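Local coordinates for protein JamJ (Lyngbya majuscula, PDB 5DOZ) that probably acts as an NADPH-dependent enoyl reductase of a polyketide synthase, taking part in the formation of a cyclopropane ring, at residues Phe48-Asn53 with Leu74-Glu79; Ile250-Arg255 with Phe273-Leu278. All coordinates share one frame; numbering follows the deposited sequence.

Interaction 1: residues Phe48-Asn53 with Leu74-Glu79. With NDP (NADPH dihydro-nicotinamide-adenine-dinucleotide phosphate), chain E.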
loop_
_atom_site.group_PDB
_atom_site.type_symbol
_atom_site.label_atom_id
_atom_site.label_comp_id
_atom_site.label_asym_id
_atom_site.label_seq_id
_atom_site.Cartn_x
_atom_site.Cartn_y
_atom_site.Cartn_z
ATOM N N PHE A 48 -1.514 6.340 -3.187
ATOM C CA PHE A 48 -0.860 6.844 -4.388
ATOM C C PHE A 48 -1.764 6.717 -5.609
ATOM O O PHE A 48 -1.834 7.629 -6.434
ATOM C CB PHE A 48 0.439 6.075 -4.609
ATOM C CG PHE A 48 1.352 6.693 -5.617
ATOM C CD1 PHE A 48 2.329 7.594 -5.220
ATOM C CD2 PHE A 48 1.262 6.350 -6.959
ATOM C CE1 PHE A 48 3.186 8.158 -6.147
ATOM C CE2 PHE A 48 2.122 6.910 -7.894
ATOM C CZ PHE A 48 3.083 7.817 -7.487
ATOM N N ARG A 49 -2.460 5.591 -5.718
ATOM C CA ARG A 49 -3.389 5.366 -6.829
ATOM C C ARG A 49 -4.612 6.292 -6.811
ATOM O O ARG A 49 -5.203 6.543 -7.864
ATOM C CB ARG A 49 -3.830 3.896 -6.882
ATOM C CG ARG A 49 -3.026 3.034 -7.842
ATOM C CD ARG A 49 -3.470 1.575 -7.788
ATOM N NE ARG A 49 -4.808 1.340 -8.342
ATOM C CZ ARG A 49 -5.393 0.144 -8.437
ATOM N NH1 ARG A 49 -4.770 -0.957 -8.011
ATOM N NH2 ARG A 49 -6.609 0.047 -8.962
ATOM N N ASP A 50 -4.999 6.782 -5.629
ATOM C CA ASP A 50 -6.103 7.757 -5.524
ATOM C C ASP A 50 -5.766 9.042 -6.275
ATOM O O ASP A 50 -6.613 9.608 -6.972
ATOM C CB ASP A 50 -6.428 8.101 -4.060
ATOM C CG ASP A 50 -7.168 6.992 -3.333
ATOM O OD1 ASP A 50 -8.206 6.505 -3.835
ATOM O OD2 ASP A 50 -6.719 6.622 -2.227
ATOM N N ILE A 51 -4.524 9.501 -6.121
ATOM C CA ILE A 51 -4.048 10.713 -6.786
ATOM C C ILE A 51 -3.994 10.525 -8.301
ATOM O O ILE A 51 -4.450 11.387 -9.048
ATOM C CB ILE A 51 -2.679 11.153 -6.224
ATOM C CG1 ILE A 51 -2.859 11.710 -4.808
ATOM C CG2 ILE A 51 -2.007 12.180 -7.132
ATOM C CD1 ILE A 51 -1.551 11.951 -4.091
ATOM N N LEU A 52 -3.452 9.391 -8.742
ATOM C CA LEU A 52 -3.427 9.024 -10.160
ATOM C C LEU A 52 -4.811 9.105 -10.794
ATOM O O LEU A 52 -4.967 9.695 -11.869
ATOM C CB LEU A 52 -2.850 7.615 -10.350
ATOM C CG LEU A 52 -1.369 7.379 -10.036
ATOM C CD1 LEU A 52 -0.995 5.922 -10.288
ATOM C CD2 LEU A 52 -0.461 8.306 -10.833
ATOM N N ASN A 53 -5.806 8.514 -10.127
ATOM C CA ASN A 53 -7.202 8.581 -10.571
ATOM C C ASN A 53 -7.754 10.002 -10.618
ATOM O O ASN A 53 -8.481 10.364 -11.545
ATOM C CB ASN A 53 -8.099 7.714 -9.685
ATOM C CG ASN A 53 -8.023 6.244 -10.039
ATOM O OD1 ASN A 53 -7.818 5.882 -11.199
ATOM N ND2 ASN A 53 -8.189 5.385 -9.040
ATOM N N LEU A 74 -16.244 7.143 -11.102
ATOM C CA LEU A 74 -15.037 7.011 -10.290
ATOM C C LEU A 74 -15.316 7.287 -8.811
ATOM O O LEU A 74 -15.922 8.301 -8.450
ATOM C CB LEU A 74 -13.911 7.913 -10.822
ATOM C CG LEU A 74 -12.485 7.757 -10.267
ATOM C CD1 LEU A 74 -11.896 6.377 -10.537
ATOM C CD2 LEU A 74 -11.575 8.840 -10.829
ATOM N N THR A 75 -14.895 6.353 -7.969
ATOM C CA THR A 75 -14.908 6.543 -6.522
ATOM C C THR A 75 -13.468 6.448 -6.025
ATOM O O THR A 75 -12.561 6.093 -6.783
ATOM C CB THR A 75 -15.801 5.505 -5.803
ATOM O OG1 THR A 75 -15.385 4.179 -6.157
ATOM C CG2 THR A 75 -17.283 5.699 -6.168
ATOM N N PHE A 76 -13.257 6.782 -4.759
ATOM C CA PHE A 76 -11.918 6.850 -4.193
ATOM C C PHE A 76 -11.862 6.079 -2.883
ATOM O O PHE A 76 -12.847 6.032 -2.152
ATOM C CB PHE A 76 -11.525 8.320 -3.963
ATOM C CG PHE A 76 -11.486 9.149 -5.224
ATOM C CD1 PHE A 76 -12.623 9.831 -5.665
ATOM C CD2 PHE A 76 -10.317 9.254 -5.968
ATOM C CE1 PHE A 76 -12.590 10.596 -6.821
ATOM C CE2 PHE A 76 -10.277 10.017 -7.126
ATOM C CZ PHE A 76 -11.416 10.691 -7.552
ATOM N N GLY A 77 -10.710 5.471 -2.598
ATOM C CA GLY A 77 -10.463 4.824 -1.306
ATOM C C GLY A 77 -10.304 3.319 -1.384
ATOM O O GLY A 77 -11.262 2.602 -1.673
ATOM N N PHE A 78 -9.094 2.845 -1.088
ATOM C CA PHE A 78 -8.714 1.437 -1.287
ATOM C C PHE A 78 -8.652 0.632 0.010
ATOM O O PHE A 78 -8.484 -0.592 -0.011
ATOM C CB PHE A 78 -7.355 1.350 -1.998
ATOM C CG PHE A 78 -7.389 1.775 -3.440
ATOM C CD1 PHE A 78 -7.820 0.893 -4.430
ATOM C CD2 PHE A 78 -6.963 3.042 -3.813
ATOM C CE1 PHE A 78 -7.845 1.277 -5.761
ATOM C CE2 PHE A 78 -6.981 3.432 -5.143
ATOM C CZ PHE A 78 -7.427 2.552 -6.121
ATOM N N GLU A 79 -8.783 1.330 1.134
ATOM C CA GLU A 79 -8.685 0.747 2.466
ATOM C C GLU A 79 -9.284 1.735 3.467
ATOM O O GLU A 79 -9.429 2.917 3.153
ATOM C CB GLU A 79 -7.219 0.472 2.823
ATOM C CG GLU A 79 -6.298 1.649 2.530
ATOM C CD GLU A 79 -4.877 1.465 3.025
ATOM O OE1 GLU A 79 -4.658 0.669 3.966
ATOM O OE2 GLU A 79 -3.968 2.129 2.468
HETATM P PA NDP E . 3.626 6.882 -1.296
HETATM O O1A NDP E . 3.075 8.082 -2.041
HETATM O O2A NDP E . 3.521 6.808 0.203
HETATM O O5B NDP E . 5.190 6.741 -1.647
HETATM C C5B NDP E . 5.782 7.401 -2.759
HETATM C C4B NDP E . 7.238 7.644 -2.401
HETATM O O4B NDP E . 8.015 7.681 -3.603
HETATM C C3B NDP E . 7.469 8.977 -1.698
HETATM O O3B NDP E . 7.487 8.845 -0.273
HETATM C C2B NDP E . 8.842 9.381 -2.167
HETATM O O2B NDP E . 9.782 8.968 -1.187
HETATM C C1B NDP E . 9.111 8.571 -3.423
HETATM N N9A NDP E . 9.228 9.439 -4.610
HETATM C C8A NDP E . 8.432 10.473 -4.926
HETATM N N7A NDP E . 8.831 11.038 -6.087
HETATM C C5A NDP E . 9.903 10.350 -6.527
HETATM C C6A NDP E . 10.815 10.409 -7.691
HETATM N N6A NDP E . 10.653 11.345 -8.651
HETATM N N1A NDP E . 11.815 9.493 -7.764
HETATM C C2A NDP E . 11.995 8.550 -6.821
HETATM N N3A NDP E . 11.199 8.445 -5.741
HETATM C C4A NDP E . 10.159 9.297 -5.547
HETATM O O3 NDP E . 3.032 5.545 -1.970
HETATM P PN NDP E . 3.005 4.070 -1.326
HETATM O O1N NDP E . 4.199 3.864 -0.443
HETATM O O2N NDP E . 1.628 3.813 -0.780
HETATM O O5D NDP E . 3.192 3.123 -2.617
HETATM C C5D NDP E . 4.336 3.232 -3.475
HETATM C C4D NDP E . 4.014 2.686 -4.867
HETATM O O4D NDP E . 3.506 1.352 -4.791
HETATM C C3D NDP E . 2.943 3.490 -5.575
HETATM O O3D NDP E . 3.310 3.565 -6.951
HETATM C C2D NDP E . 1.676 2.671 -5.404
HETATM O O2D NDP E . 0.689 2.903 -6.421
HETATM C C1D NDP E . 2.219 1.254 -5.408
HETATM N N1N NDP E . 1.375 0.324 -4.657
HETATM C C2N NDP E . 1.087 -0.857 -5.222
HETATM C C3N NDP E . 0.536 -1.901 -4.489
HETATM C C7N NDP E . 0.461 -3.275 -5.094
HETATM O O7N NDP E . -0.397 -4.065 -4.738
HETATM N N7N NDP E . 1.354 -3.610 -6.022
HETATM C C4N NDP E . -0.114 -1.615 -3.151
HETATM C C5N NDP E . 0.366 -0.349 -2.601
HETATM C C6N NDP E . 1.009 0.602 -3.391
HETATM P P2B NDP E . 11.219 9.658 -1.079
HETATM O O1X NDP E . 10.929 11.124 -0.855
HETATM O O2X NDP E . 11.812 8.946 0.098
HETATM O O3X NDP E . 11.896 9.347 -2.391
HETATM O O HOH W 1 -7.214 5.186 -0.089
#
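The F78 ring lies against R49 on one side and D50 on the other, both meeting it obliquely, and illustrates how a loop without regular structure can be fixed against a helix by one aromatic ring and one carboxylate. This is the tight part of the contact. R49 CB lies 3.6 Å from F78 CE2, and the arginine chain, bent at chi3, then sets F78 CE1 over one face of the guanidinium, toward its rim, 3.6 Å from NH2. The two planes stand 59° apart, so the groups do not stack flat. Beside them the first torsion of D50 (chi1 -74°) sets CG opposite the carbonyl carbon, and OD1 reaches the loop backbone. It takes the N-H of G77 at 3.0 Å, on its syn side and 24° out of the carboxylate plane. G77 has backbone angles that would drive a CB into the preceding carbonyl oxygen.

The edge of the F76 ring faces the carbonyl of D50, CE2 being 3.7 Å from O. N53 and L74 add close apolar packing, CB on CD2 at 3.8 Å. Looser is the approach of N53 ND2 to the edge of F78, 4.1 Å from CZ; the amide oxygen of N53 is held by N62. Where direct contact gives way, a single water between the segments donates to D50 OD2 at 2.6 Å and accepts from F78 N. At the start of the helix, F48 points away from the loop and lays its ring against the NADPH ribose.

OD2 also accepts the backbone N-H of N47, just before helix 48-54. Both carboxylate oxygens are thus engaged by G77, N47 and the water, which would probably favour the ionised form and tie the first turn of the helix to the 74-79 loop within the GroES-like region.

Interaction 2: residues Ile250-Arg255 with Phe273-Leu278. With NDP (NADPH dihydro-nicotinamide-adenine-dinucleotide phosphate), chain E.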
loop_
_atom_site.group_PDB
_atom_site.type_symbol
_atom_site.label_atom_id
_atom_site.label_comp_id
_atom_site.label_asym_id
_atom_site.label_seq_id
_atom_site.Cartn_x
_atom_site.Cartn_y
_atom_site.Cartn_z
ATOM N N ILE A 250 10.902 -7.889 -6.360
ATOM C CA ILE A 250 9.516 -7.542 -6.067
ATOM C C ILE A 250 9.201 -6.176 -6.674
ATOM O O ILE A 250 9.700 -5.148 -6.208
ATOM C CB ILE A 250 9.241 -7.484 -4.550
ATOM C CG1 ILE A 250 9.818 -8.709 -3.839
ATOM C CG2 ILE A 250 7.744 -7.347 -4.283
ATOM C CD1 ILE A 250 10.105 -8.477 -2.368
ATOM N N GLU A 251 8.381 -6.181 -7.718
ATOM C CA GLU A 251 7.941 -4.959 -8.372
ATOM C C GLU A 251 6.471 -4.713 -8.041
ATOM O O GLU A 251 5.629 -5.561 -8.328
ATOM C CB GLU A 251 8.139 -5.077 -9.887
ATOM C CG GLU A 251 7.688 -3.858 -10.668
ATOM C CD GLU A 251 8.573 -2.651 -10.431
ATOM O OE1 GLU A 251 9.753 -2.692 -10.846
ATOM O OE2 GLU A 251 8.082 -1.661 -9.831
ATOM N N ILE A 252 6.168 -3.565 -7.432
ATOM C CA ILE A 252 4.782 -3.239 -7.043
ATOM C C ILE A 252 4.217 -2.050 -7.823
ATOM O O ILE A 252 3.089 -1.609 -7.580
ATOM C CB ILE A 252 4.628 -3.006 -5.512
ATOM C CG1 ILE A 252 5.255 -1.673 -5.082
ATOM C CG2 ILE A 252 5.215 -4.176 -4.731
ATOM C CD1 ILE A 252 4.999 -1.299 -3.638
ATOM N N SER A 253 5.010 -1.562 -8.773
ATOM C CA SER A 253 4.714 -0.345 -9.528
ATOM C C SER A 253 3.372 -0.366 -10.252
ATOM O O SER A 253 2.574 0.565 -10.102
ATOM C CB SER A 253 5.838 -0.073 -10.526
ATOM O OG SER A 253 5.468 0.923 -11.457
ATOM N N LYS A 254 3.130 -1.418 -11.037
ATOM C CA LYS A 254 1.901 -1.546 -11.845
ATOM C C LYS A 254 1.805 -0.506 -12.973
ATOM O O LYS A 254 0.730 -0.291 -13.538
ATOM C CB LYS A 254 0.642 -1.474 -10.968
ATOM C CG LYS A 254 0.601 -2.473 -9.821
ATOM C CD LYS A 254 -0.706 -2.377 -9.051
ATOM C CE LYS A 254 -0.827 -1.075 -8.271
ATOM N NZ LYS A 254 -1.792 -1.225 -7.150
ATOM N N ARG A 255 2.925 0.144 -13.285
ATOM C CA ARG A 255 2.972 1.145 -14.351
ATOM C C ARG A 255 4.274 0.979 -15.106
ATOM O O ARG A 255 5.354 1.055 -14.506
ATOM C CB ARG A 255 2.902 2.578 -13.801
ATOM C CG ARG A 255 1.715 2.901 -12.903
ATOM C CD ARG A 255 1.776 4.335 -12.373
ATOM N NE ARG A 255 3.091 4.719 -11.839
ATOM C CZ ARG A 255 3.514 4.494 -10.594
ATOM N NH1 ARG A 255 2.738 3.866 -9.714
ATOM N NH2 ARG A 255 4.724 4.896 -10.224
ATOM N N PHE A 273 9.130 -10.982 -9.472
ATOM C CA PHE A 273 7.821 -10.987 -8.817
ATOM C C PHE A 273 7.070 -9.667 -8.989
ATOM O O PHE A 273 7.080 -8.829 -8.082
ATOM C CB PHE A 273 7.960 -11.303 -7.327
ATOM C CG PHE A 273 8.316 -12.733 -7.038
ATOM C CD1 PHE A 273 7.385 -13.751 -7.233
ATOM C CD2 PHE A 273 9.578 -13.062 -6.560
ATOM C CE1 PHE A 273 7.712 -15.069 -6.957
ATOM C CE2 PHE A 273 9.909 -14.379 -6.281
ATOM C CZ PHE A 273 8.978 -15.382 -6.481
ATOM N N PRO A 274 6.430 -9.469 -10.157
ATOM C CA PRO A 274 5.488 -8.368 -10.293
ATOM C C PRO A 274 4.142 -8.809 -9.727
ATOM O O PRO A 274 3.643 -9.877 -10.094
ATOM C CB PRO A 274 5.379 -8.199 -11.808
ATOM C CG PRO A 274 5.570 -9.586 -12.339
ATOM C CD PRO A 274 6.558 -10.240 -11.409
ATOM N N PHE A 275 3.556 -8.015 -8.839
ATOM C CA PHE A 275 2.238 -8.363 -8.319
ATOM C C PHE A 275 1.393 -7.138 -8.014
ATOM O O PHE A 275 1.910 -6.094 -7.621
ATOM C CB PHE A 275 2.346 -9.273 -7.084
ATOM C CG PHE A 275 2.636 -8.536 -5.810
ATOM C CD1 PHE A 275 3.939 -8.218 -5.456
ATOM C CD2 PHE A 275 1.597 -8.145 -4.966
ATOM C CE1 PHE A 275 4.201 -7.533 -4.282
ATOM C CE2 PHE A 275 1.855 -7.452 -3.795
ATOM C CZ PHE A 275 3.162 -7.151 -3.450
ATOM N N ASP A 276 0.086 -7.296 -8.205
ATOM C CA ASP A 276 -0.914 -6.311 -7.824
ATOM C C ASP A 276 -1.740 -6.965 -6.716
ATOM O O ASP A 276 -2.434 -7.948 -6.968
ATOM C CB ASP A 276 -1.773 -5.960 -9.048
ATOM C CG ASP A 276 -2.986 -5.089 -8.712
ATOM O OD1 ASP A 276 -3.566 -5.216 -7.611
ATOM O OD2 ASP A 276 -3.385 -4.291 -9.588
ATOM N N LEU A 277 -1.647 -6.427 -5.497
ATOM C CA LEU A 277 -2.274 -7.035 -4.314
ATOM C C LEU A 277 -3.754 -7.371 -4.509
ATOM O O LEU A 277 -4.178 -8.485 -4.213
ATOM C CB LEU A 277 -2.089 -6.146 -3.067
ATOM C CG LEU A 277 -2.557 -6.673 -1.705
ATOM C CD1 LEU A 277 -1.688 -7.827 -1.219
ATOM C CD2 LEU A 277 -2.574 -5.551 -0.674
ATOM N N LEU A 278 -4.530 -6.413 -5.013
ATOM C CA LEU A 278 -5.973 -6.619 -5.192
ATOM C C LEU A 278 -6.265 -7.613 -6.314
ATOM O O LEU A 278 -7.288 -8.302 -6.287
ATOM C CB LEU A 278 -6.729 -5.298 -5.421
ATOM C CG LEU A 278 -6.429 -4.012 -4.625
ATOM C CD1 LEU A 278 -7.677 -3.142 -4.554
ATOM C CD2 LEU A 278 -5.860 -4.239 -3.226
HETATM P PA NDP E . 3.626 6.882 -1.296
HETATM O O1A NDP E . 3.075 8.082 -2.041
HETATM O O2A NDP E . 3.521 6.808 0.203
HETATM O O5B NDP E . 5.190 6.741 -1.647
HETATM C C5B NDP E . 5.782 7.401 -2.759
HETATM C C4B NDP E . 7.238 7.644 -2.401
HETATM O O4B NDP E . 8.015 7.681 -3.603
HETATM C C3B NDP E . 7.469 8.977 -1.698
HETATM O O3B NDP E . 7.487 8.845 -0.273
HETATM C C2B NDP E . 8.842 9.381 -2.167
HETATM O O2B NDP E . 9.782 8.968 -1.187
HETATM C C1B NDP E . 9.111 8.571 -3.423
HETATM N N9A NDP E . 9.228 9.439 -4.610
HETATM C C8A NDP E . 8.432 10.473 -4.926
HETATM N N7A NDP E . 8.831 11.038 -6.087
HETATM C C5A NDP E . 9.903 10.350 -6.527
HETATM C C6A NDP E . 10.815 10.409 -7.691
HETATM N N6A NDP E . 10.653 11.345 -8.651
HETATM N N1A NDP E . 11.815 9.493 -7.764
HETATM C C2A NDP E . 11.995 8.550 -6.821
HETATM N N3A NDP E . 11.199 8.445 -5.741
HETATM C C4A NDP E . 10.159 9.297 -5.547
HETATM O O3 NDP E . 3.032 5.545 -1.970
HETATM P PN NDP E . 3.005 4.070 -1.326
HETATM O O1N NDP E . 4.199 3.864 -0.443
HETATM O O2N NDP E . 1.628 3.813 -0.780
HETATM O O5D NDP E . 3.192 3.123 -2.617
HETATM C C5D NDP E . 4.336 3.232 -3.475
HETATM C C4D NDP E . 4.014 2.686 -4.867
HETATM O O4D NDP E . 3.506 1.352 -4.791
HETATM C C3D NDP E . 2.943 3.490 -5.575
HETATM O O3D NDP E . 3.310 3.565 -6.951
HETATM C C2D NDP E . 1.676 2.671 -5.404
HETATM O O2D NDP E . 0.689 2.903 -6.421
HETATM C C1D NDP E . 2.219 1.254 -5.408
HETATM N N1N NDP E . 1.375 0.324 -4.657
HETATM C C2N NDP E . 1.087 -0.857 -5.222
HETATM C C3N NDP E . 0.536 -1.901 -4.489
HETATM C C7N NDP E . 0.461 -3.275 -5.094
HETATM O O7N NDP E . -0.397 -4.065 -4.738
HETATM N N7N NDP E . 1.354 -3.610 -6.022
HETATM C C4N NDP E . -0.114 -1.615 -3.151
HETATM C C5N NDP E . 0.366 -0.349 -2.601
HETATM C C6N NDP E . 1.009 0.602 -3.391
HETATM P P2B NDP E . 11.219 9.658 -1.079
HETATM O O1X NDP E . 10.929 11.124 -0.855
HETATM O O2X NDP E . 11.812 8.946 0.098
HETATM O O3X NDP E . 11.896 9.347 -2.391
#
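E251 joins F273 and F275 through its backbone, in a parallel strand pairing that runs out toward the cofactor. Its N-H bonds to F273 O at 3.0 Å, from above the carbonyl plane, and its O accepts F275 N at 3.3 Å, almost in line with the C=O bond. CG2 of I250, still in the strand, meets the F275 ring in its plane, 3.5 Å from CE1, and CG2 of I252, just past it, reaches the same carbon; a chi1 of 81° lays the ring alongside both isoleucines, while H144 meets it edge-to-face. The two strands, 247-251 and 271-274, belong to a beta-alpha-beta crossover through helix 260-266, at one edge of the parallel sheet of the Rossmann fold.

K254 leaves this turn along its own route. From CB, the chain passes CG, near the nicotinamide N7N, to CD, which packs 3.3 Å from D276 OD2. A bend at chi3 turns CE to NADPH C2N at 3.6 Å, and NZ ends 3.5 Å from the same carbon, 4.2 Å from D276 OD2. A methionine here has no amine, and D276 OD2 would probably be left without its nearby positive charge from this turn. D276 OD1 caps the helix at E279 N. The carboxamide of the cofactor gives N7N to the carbonyls of I252 and F275, and takes L277 N on O7N at 2.8 Å.

How the interactions relate
Interactions 1 and 2 have centres about 16 Å apart, yet they meet beside the NADPH. Interaction 1 sits in the GroES-like part of the enzyme and interaction 2 in the Rossmann part, and the cofactor lies where they come together. F48 CE2 packs 3.6 Å from R255 NH1, which donates a hydrogen bond to the ribose O3D (2.8 Å). R49 NH1 comes 3.1 Å from K254 NZ and 3.9 Å from D276 OD2, the latter a long, weak ion pair. Acetate, probably from the crystallisation liquor, lies about 3 Å from the R49 side chain and about 3 Å from that of K254, consistent with these basic groups lining a place that can hold an anion near the nicotinamide.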